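Local coordinates for protein extracellular ligand-binding receptor (PDB 4M88) that probably binds an amino acid or related solute outside the cytoplasm as the substrate-binding component of an ABC transporter, at residues A[100-105]-A[288-293]; A[178-181]-A[186-189]. All blocks are in the same frame, centred on the assembly; numbering follows the deposited sequence.

Contact 1. Residues A[100-105]-A[288-293]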
loop_
_atom_site.group_PDB
_atom_site.type_symbol
_atom_site.label_atom_id
_atom_site.label_comp_id
_atom_site.label_asym_id
_atom_site.label_seq_id
_atom_site.Cartn_x
_atom_site.Cartn_y
_atom_site.Cartn_z
ATOM N N VAL A 100 2.999 13.088 7.841
ATOM C CA VAL A 100 2.122 12.109 7.209
ATOM C C VAL A 100 2.903 10.813 7.138
ATOM O O VAL A 100 4.002 10.779 6.594
ATOM C CB VAL A 100 1.707 12.525 5.785
ATOM C CG1 VAL A 100 0.776 11.471 5.192
ATOM C CG2 VAL A 100 1.008 13.880 5.798
ATOM N N VAL A 101 2.361 9.761 7.735
ATOM C CA VAL A 101 3.098 8.509 7.851
ATOM C C VAL A 101 2.441 7.466 6.976
ATOM O O VAL A 101 1.314 7.026 7.245
ATOM C CB VAL A 101 3.203 8.026 9.306
ATOM C CG1 VAL A 101 3.889 6.664 9.371
ATOM C CG2 VAL A 101 3.968 9.044 10.141
ATOM N N ASN A 102 3.167 7.108 5.921
ATOM C CA ASN A 102 2.720 6.197 4.869
ATOM C C ASN A 102 1.731 6.847 3.906
ATOM O O ASN A 102 1.052 7.828 4.239
ATOM C CB ASN A 102 2.171 4.875 5.420
ATOM C CG ASN A 102 2.322 3.729 4.426
ATOM O OD1 ASN A 102 3.372 3.588 3.784
ATOM N ND2 ASN A 102 1.270 2.928 4.268
ATOM N N GLY A 103 1.680 6.299 2.701
ATOM C CA GLY A 103 0.760 6.751 1.676
ATOM C C GLY A 103 0.500 5.566 0.772
ATOM O O GLY A 103 1.416 4.780 0.495
ATOM N N VAL A 104 -0.754 5.413 0.355
ATOM C CA VAL A 104 -1.153 4.371 -0.587
ATOM C C VAL A 104 -1.880 5.055 -1.734
ATOM O O VAL A 104 -2.843 5.779 -1.501
ATOM C CB VAL A 104 -2.143 3.395 0.063
ATOM C CG1 VAL A 104 -2.618 2.336 -0.944
ATOM C CG2 VAL A 104 -1.524 2.757 1.287
ATOM N N PRO A 105 -1.461 4.807 -2.986
ATOM C CA PRO A 105 -0.437 3.868 -3.439
ATOM C C PRO A 105 0.957 4.455 -3.346
ATOM O O PRO A 105 1.110 5.674 -3.201
ATOM C CB PRO A 105 -0.788 3.688 -4.917
ATOM C CG PRO A 105 -1.309 5.028 -5.319
ATOM C CD PRO A 105 -2.085 5.524 -4.114
ATOM N N GLN A 288 -4.855 -4.292 6.541
ATOM C CA GLN A 288 -4.877 -4.284 8.006
ATOM C C GLN A 288 -3.454 -4.213 8.547
ATOM O O GLN A 288 -3.168 -3.448 9.458
ATOM C CB GLN A 288 -5.595 -5.526 8.541
ATOM C CG GLN A 288 -7.096 -5.462 8.277
ATOM C CD GLN A 288 -7.792 -6.779 8.450
ATOM O OE1 GLN A 288 -7.153 -7.825 8.475
ATOM N NE2 GLN A 288 -9.123 -6.741 8.564
ATOM N N LEU A 289 -2.556 -5.010 7.984
ATOM C CA LEU A 289 -1.182 -5.021 8.475
ATOM C C LEU A 289 -0.496 -3.696 8.183
ATOM O O LEU A 289 0.270 -3.198 9.002
ATOM C CB LEU A 289 -0.393 -6.200 7.890
ATOM C CG LEU A 289 1.084 -6.269 8.279
ATOM C CD1 LEU A 289 1.245 -6.301 9.790
ATOM C CD2 LEU A 289 1.713 -7.512 7.670
ATOM N N GLU A 290 -0.786 -3.111 7.023
ATOM C CA GLU A 290 -0.218 -1.814 6.662
ATOM C C GLU A 290 -0.665 -0.735 7.635
ATOM O O GLU A 290 0.131 0.124 8.026
ATOM C CB GLU A 290 -0.631 -1.423 5.238
ATOM C CG GLU A 290 0.024 -0.142 4.747
ATOM C CD GLU A 290 0.202 -0.109 3.234
ATOM O OE1 GLU A 290 -0.422 -0.940 2.522
ATOM O OE2 GLU A 290 0.983 0.741 2.752
ATOM N N GLY A 291 -1.935 -0.772 8.023
ATOM C CA GLY A 291 -2.451 0.229 8.950
ATOM C C GLY A 291 -1.810 0.046 10.316
ATOM O O GLY A 291 -1.424 1.004 10.976
ATOM N N TYR A 292 -1.675 -1.204 10.731
ATOM C CA TYR A 292 -1.037 -1.512 12.003
ATOM C C TYR A 292 0.415 -1.016 12.030
ATOM O O TYR A 292 0.841 -0.369 12.988
ATOM C CB TYR A 292 -1.128 -3.013 12.259
ATOM C CG TYR A 292 -0.374 -3.491 13.485
ATOM C CD1 TYR A 292 -0.996 -3.544 14.720
ATOM C CD2 TYR A 292 0.965 -3.877 13.398
ATOM C CE1 TYR A 292 -0.314 -3.986 15.848
ATOM C CE2 TYR A 292 1.661 -4.317 14.519
ATOM C CZ TYR A 292 1.019 -4.357 15.739
ATOM O OH TYR A 292 1.700 -4.788 16.850
ATOM N N LEU A 293 1.171 -1.305 10.978
ATOM C CA LEU A 293 2.588 -0.915 10.942
ATOM C C LEU A 293 2.769 0.594 10.794
ATOM O O LEU A 293 3.746 1.167 11.302
ATOM C CB LEU A 293 3.333 -1.651 9.821
ATOM C CG LEU A 293 3.562 -3.140 10.096
ATOM C CD1 LEU A 293 4.136 -3.870 8.887
ATOM C CD2 LEU A 293 4.467 -3.336 11.307
#
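A buried polar contact between Asn102 and Glu290 ties the loop that leaves strand 99-101 to helix 286-303, in the lobe of a periplasmic binding protein fold built on the parallel five-stranded sheet, near the centre of the molecule. Asn102 ND2 gives a hydrogen bond to Glu290 OE2, 2.7 Å long and nearly straight at 163°. The acceptor lies in the plane of the Asn102 amide. On the glutamate side the donor arrives from the anti side and somewhat above the carboxylate plane. The amide and carboxylate planes are turned about 45° to each other. Glu290 reaches the loop because its chain is extended, with CG anti to the backbone N (chi1 -175°). The same OE2 also rests 3.5 Å from Val104 CG2, a methyl that packs beside the carboxylate. Glu290 OE1 makes a salt bridge with Arg122, which probably keeps the buried carboxylate charged. Asn102 OD1 accepts from the backbone N of Val121 and Arg122, and ND2 also bonds Ser77 OG. These bonds fix the rotation of the amide. With Glu290 replaced by an alanine, Arg122 would probably lose its charge partner and Asn102 ND2 one of its partners, and a gap would open beside Val104. Strand 99-101 runs inside the parallel five-stranded sheet, between strands 74-76 and 118-119. Helix 286-303 lies beside this strand end, with helix 265-277 packed against it.

Contact 2. Residues A[178-181]-A[186-189]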
loop_
_atom_site.group_PDB
_atom_site.type_symbol
_atom_site.label_atom_id
_atom_site.label_comp_id
_atom_site.label_asym_id
_atom_site.label_seq_id
_atom_site.Cartn_x
_atom_site.Cartn_y
_atom_site.Cartn_z
ATOM N N VAL A 178 -1.303 -1.735 -22.262
ATOM C CA VAL A 178 -2.677 -1.495 -22.689
ATOM C C VAL A 178 -3.411 -0.688 -21.632
ATOM O O VAL A 178 -3.553 -1.126 -20.496
ATOM C CB VAL A 178 -3.409 -2.811 -22.940
ATOM C CG1 VAL A 178 -4.850 -2.550 -23.317
ATOM C CG2 VAL A 178 -2.708 -3.591 -24.054
ATOM N N LYS A 179 -3.859 0.506 -22.004
ATOM C CA LYS A 179 -4.541 1.388 -21.067
ATOM C C LYS A 179 -6.028 1.059 -21.080
ATOM O O LYS A 179 -6.571 0.655 -22.111
ATOM C CB LYS A 179 -4.320 2.845 -21.488
ATOM C CG LYS A 179 -4.689 3.872 -20.436
ATOM C CD LYS A 179 -4.234 5.273 -20.835
ATOM C CE LYS A 179 -4.839 5.705 -22.159
ATOM N NZ LYS A 179 -4.592 7.159 -22.440
ATOM N N SER A 180 -6.698 1.243 -19.948
ATOM C CA SER A 180 -8.138 0.980 -19.882
ATOM C C SER A 180 -8.842 1.908 -18.904
ATOM O O SER A 180 -8.272 2.298 -17.880
ATOM C CB SER A 180 -8.406 -0.471 -19.467
ATOM O OG SER A 180 -9.802 -0.736 -19.472
ATOM N N GLY A 181 -10.085 2.254 -19.225
ATOM C CA GLY A 181 -10.957 2.904 -18.269
ATOM C C GLY A 181 -11.371 1.878 -17.235
ATOM O O GLY A 181 -11.190 0.683 -17.435
ATOM N N ALA A 186 -14.958 -1.304 -20.770
ATOM C CA ALA A 186 -13.600 -0.923 -21.170
ATOM C C ALA A 186 -12.605 -2.042 -20.881
ATOM O O ALA A 186 -11.709 -2.329 -21.688
ATOM C CB ALA A 186 -13.171 0.382 -20.482
ATOM N N LEU A 187 -12.745 -2.663 -19.713
ATOM C CA LEU A 187 -11.848 -3.739 -19.326
ATOM C C LEU A 187 -11.976 -4.981 -20.208
ATOM O O LEU A 187 -10.975 -5.646 -20.481
ATOM C CB LEU A 187 -12.051 -4.112 -17.853
ATOM C CG LEU A 187 -11.315 -3.190 -16.885
ATOM C CD1 LEU A 187 -11.725 -3.472 -15.460
ATOM C CD2 LEU A 187 -9.797 -3.332 -17.054
ATOM N N ALA A 188 -13.193 -5.299 -20.645
ATOM C CA ALA A 188 -13.396 -6.466 -21.505
ATOM C C ALA A 188 -12.673 -6.253 -22.830
ATOM O O ALA A 188 -12.063 -7.176 -23.391
ATOM C CB ALA A 188 -14.870 -6.711 -21.732
ATOM N N ALA A 189 -12.747 -5.027 -23.336
ATOM C CA ALA A 189 -12.086 -4.690 -24.588
ATOM C C ALA A 189 -10.568 -4.720 -24.416
ATOM O O ALA A 189 -9.841 -5.208 -25.286
ATOM C CB ALA A 189 -12.551 -3.322 -25.078
#
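Ser180 and Leu187 meet where strand 174-180 ends and helix 184-195 begins, across the short turn that joins them. The side chain of Ser180 points at the helix. Its CB lies 4.0 Å from Leu187 CD2, an apolar touch. One bond further, OG stands anti to the backbone N (chi1 -177°), which carries it over the first turn of the helix. There Ser180 OG comes closest to Ala186 O, at 3.3 Å but without a hydrogen bond, and is 3.5 Å from Leu187 CD2 and 3.7 Å from Ala186 CB. The hydroxyl is spent within its own segment: Ser180 OG donates to Gly181 O at 2.8 Å. It comes in the carbonyl plane, on a lone pair, with a C=O...donor angle of 133°. The Gly181 carbonyl also lies against the helix: its O is 3.6 Å from Ala186 CB and 3.9 Å from Leu187 CG. At the start of the helix, Asp183 OD1 accepts from Ala186 N. The contact opens a beta-alpha-beta crossover: helix 184-195 links outermost strand 174-180 to parallel strand 201-205, past its partner 143-149. Leu187 runs inward from the helix to Leu147 on strand 143-149 and to Phe210, Ala213 and Ala217 of helix 208-220.

How the contacts relate
Contact 1 is core and contact 2 is peripheral. Their centres lie 29 Å apart, and they share no strand or helix. Contact 1 belongs to the parallel five-stranded sheet, contact 2 to the mixed sheet, so they sit in different lobes of the fold. Contact 1 joins parts far apart in sequence, and contact 2 is nested inside the long loop that contact 1 closes. Contact 2 is local, between a strand and the helix that follows it. The chemistry differs accordingly. In the buried site, a charged group and an amide are satisfied by several partners. At the sheet margin, small and apolar groups pack, and the one hydroxyl bonds within its own segment.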